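Local coordinates for AbiEi antitoxin C-terminal domain-containing protein (PDB 1ZEL) that is of unknown function but probably binds DNA through a winged-helix domain and carries a C-terminal domain related to AbiEi antitoxins, at residues A[15-20]-A[56-61]. Residues are numbered along the deposited sequence; the frame is centred on the assembly and turned at random.
Sequences PTWASR and RELRRI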
loop_
_atom_site.group_PDB
_atom_site.type_symbol
_atom_site.label_atom_id
_atom_site.label_comp_id
_atom_site.label_asym_id
_atom_site.label_seq_id
_atom_site.Cartn_x
_atom_site.Cartn_y
_atom_site.Cartn_z
ATOM N N PRO A 15 -3.595 -12.056 -35.062
ATOM C CA PRO A 15 -4.405 -12.067 -36.283
ATOM C C PRO A 15 -4.207 -10.760 -37.030
ATOM O O PRO A 15 -4.017 -9.711 -36.406
ATOM C CB PRO A 15 -5.840 -12.141 -35.767
ATOM C CG PRO A 15 -5.742 -12.516 -34.341
ATOM C CD PRO A 15 -4.406 -12.117 -33.839
ATOM N N THR A 16 -4.282 -10.814 -38.358
ATOM C CA THR A 16 -4.014 -9.651 -39.190
ATOM C C THR A 16 -4.886 -8.447 -38.851
ATOM O O THR A 16 -4.392 -7.324 -38.845
ATOM C CB THR A 16 -4.076 -10.024 -40.682
ATOM O OG1 THR A 16 -3.238 -11.172 -40.898
ATOM C CG2 THR A 16 -3.579 -8.901 -41.543
ATOM N N TRP A 17 -6.164 -8.677 -38.536
ATOM C CA TRP A 17 -7.078 -7.592 -38.157
ATOM C C TRP A 17 -6.527 -6.784 -36.994
ATOM O O TRP A 17 -6.728 -5.576 -36.919
ATOM C CB TRP A 17 -8.499 -8.119 -37.861
ATOM C CG TRP A 17 -8.640 -8.913 -36.568
ATOM C CD1 TRP A 17 -8.639 -10.287 -36.424
ATOM C CD2 TRP A 17 -8.818 -8.372 -35.260
ATOM N NE1 TRP A 17 -8.792 -10.620 -35.098
ATOM C CE2 TRP A 17 -8.886 -9.464 -34.359
ATOM C CE3 TRP A 17 -8.920 -7.065 -34.756
ATOM C CZ2 TRP A 17 -9.064 -9.291 -32.986
ATOM C CZ3 TRP A 17 -9.075 -6.894 -33.379
ATOM C CH2 TRP A 17 -9.159 -8.011 -32.512
ATOM N N ALA A 18 -5.809 -7.462 -36.096
ATOM C CA ALA A 18 -5.283 -6.856 -34.864
ATOM C C ALA A 18 -3.828 -6.371 -34.980
ATOM O O ALA A 18 -3.248 -5.901 -34.004
ATOM C CB ALA A 18 -5.406 -7.858 -33.705
ATOM N N SER A 19 -3.219 -6.519 -36.148
ATOM C CA SER A 19 -1.782 -6.241 -36.281
ATOM C C SER A 19 -1.416 -4.806 -35.847
ATOM O O SER A 19 -0.519 -4.597 -35.025
ATOM C CB SER A 19 -1.361 -6.468 -37.727
ATOM O OG SER A 19 0.041 -6.392 -37.853
ATOM N N ARG A 20 -2.117 -3.806 -36.393
ATOM C CA ARG A 20 -1.827 -2.425 -36.036
ATOM C C ARG A 20 -2.190 -2.115 -34.596
ATOM O O ARG A 20 -1.514 -1.316 -33.955
ATOM C CB ARG A 20 -2.512 -1.433 -36.987
ATOM C CG ARG A 20 -1.940 -1.478 -38.363
ATOM C CD ARG A 20 -2.346 -0.271 -39.194
ATOM N NE ARG A 20 -1.393 -0.110 -40.282
ATOM C CZ ARG A 20 -1.366 -0.893 -41.351
ATOM N NH1 ARG A 20 -2.254 -1.875 -41.472
ATOM N NH2 ARG A 20 -0.451 -0.702 -42.291
ATOM N N ARG A 56 -12.574 -9.359 -26.428
ATOM C CA ARG A 56 -12.833 -10.759 -26.072
ATOM C C ARG A 56 -11.820 -11.640 -26.781
ATOM O O ARG A 56 -11.221 -12.536 -26.174
ATOM C CB ARG A 56 -14.249 -11.135 -26.547
ATOM C CG ARG A 56 -14.989 -12.173 -25.744
ATOM C CD ARG A 56 -16.481 -11.785 -25.603
ATOM N NE ARG A 56 -17.109 -11.476 -26.890
ATOM C CZ ARG A 56 -17.993 -10.501 -27.080
ATOM N NH1 ARG A 56 -18.368 -9.724 -26.065
ATOM N NH2 ARG A 56 -18.501 -10.294 -28.289
ATOM N N GLU A 57 -11.647 -11.408 -28.082
ATOM C CA GLU A 57 -10.672 -12.172 -28.855
ATOM C C GLU A 57 -9.238 -11.896 -28.411
ATOM O O GLU A 57 -8.427 -12.817 -28.292
ATOM C CB GLU A 57 -10.808 -11.911 -30.351
ATOM C CG GLU A 57 -9.859 -12.782 -31.197
ATOM C CD GLU A 57 -10.117 -12.636 -32.674
ATOM O OE1 GLU A 57 -11.217 -12.171 -32.989
ATOM O OE2 GLU A 57 -9.236 -12.963 -33.508
ATOM N N LEU A 58 -8.918 -10.634 -28.172
ATOM C CA LEU A 58 -7.572 -10.283 -27.726
ATOM C C LEU A 58 -7.253 -10.898 -26.356
ATOM O O LEU A 58 -6.085 -11.263 -26.066
ATOM C CB LEU A 58 -7.412 -8.746 -27.726
ATOM C CG LEU A 58 -7.211 -8.120 -29.113
ATOM C CD1 LEU A 58 -7.268 -6.573 -29.038
ATOM C CD2 LEU A 58 -5.885 -8.574 -29.792
ATOM N N ARG A 59 -8.301 -11.015 -25.531
ATOM C CA ARG A 59 -8.248 -11.689 -24.236
ATOM C C ARG A 59 -7.998 -13.189 -24.454
ATOM O O ARG A 59 -7.124 -13.808 -23.829
ATOM C CB ARG A 59 -9.601 -11.494 -23.531
ATOM C CG ARG A 59 -9.548 -11.016 -22.088
ATOM C CD ARG A 59 -10.776 -11.474 -21.286
ATOM N NE ARG A 59 -12.077 -11.099 -21.863
ATOM C CZ ARG A 59 -12.647 -9.899 -21.732
ATOM N NH1 ARG A 59 -13.839 -9.659 -22.281
ATOM N NH2 ARG A 59 -12.026 -8.941 -21.047
ATOM N N ARG A 60 -8.790 -13.770 -25.345
ATOM C CA ARG A 60 -8.718 -15.195 -25.606
ATOM C C ARG A 60 -7.338 -15.567 -26.093
ATOM O O ARG A 60 -6.758 -16.551 -25.637
ATOM C CB ARG A 60 -9.771 -15.604 -26.629
ATOM C CG ARG A 60 -9.776 -17.093 -26.927
ATOM C CD ARG A 60 -10.769 -17.456 -28.047
ATOM N NE ARG A 60 -10.356 -16.961 -29.371
ATOM C CZ ARG A 60 -9.413 -17.515 -30.136
ATOM N NH1 ARG A 60 -8.742 -18.583 -29.729
ATOM N NH2 ARG A 60 -9.125 -16.985 -31.317
ATOM N N ILE A 61 -6.789 -14.764 -26.991
ATOM C CA ILE A 61 -5.488 -15.095 -27.548
ATOM C C ILE A 61 -4.306 -14.605 -26.713
ATOM O O ILE A 61 -3.175 -15.008 -26.970
ATOM C CB ILE A 61 -5.347 -14.736 -29.057
ATOM C CG1 ILE A 61 -5.317 -13.241 -29.293
ATOM C CG2 ILE A 61 -6.457 -15.378 -29.873
ATOM C CD1 ILE A 61 -5.249 -12.900 -30.769
#
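W17 and E57 make the polar link between the turn leading into helix 19-28 and the last turns of helix 51-61, two elements of the N-terminal winged helix-turn-helix domain, the kind of module that commonly binds DNA. In one of the two conformers of E57, the indole NE1 of W17 donates to E57 OE2 at 2.9 Å, with an N-H...O angle of 158°. The carboxylate oxygen lies at the rim of the indole, close to its plane, yet the donor approaches it from above the carboxylate plane, the two flat groups being turned 66° against each other. With CG anti to the backbone N (chi1 -176°) and an extended chain beyond, E57 reaches past the indole edge, bringing its CD within 3.5 Å of W17 CZ2. R49 joins both residues: it forms a salt bridge, the stronger polar interaction of E57, through OE1, and a cation-pi contact with W17. In this conformer each carboxylate oxygen has a nitrogen partner, an arrangement that would favour this orientation of the group.

Apolar contacts lie beside this polar link. The far end of the indole meets the branch point of L58, CH2 lying 3.9 Å from CG, while L58 CD2 touches A18 CB at 4.0 Å. A18 CB also lies over one face of the W17 ring, toward its rim, and L58 continues the packing to L64 of strand 64-66. The turn itself is closed by a backbone hydrogen bond from A18 N to P15 O. Beside E57, the P15 ring and the I61 side chain reach toward each other, CD of P15 lying a tight 3.3 Å from I61 CD1.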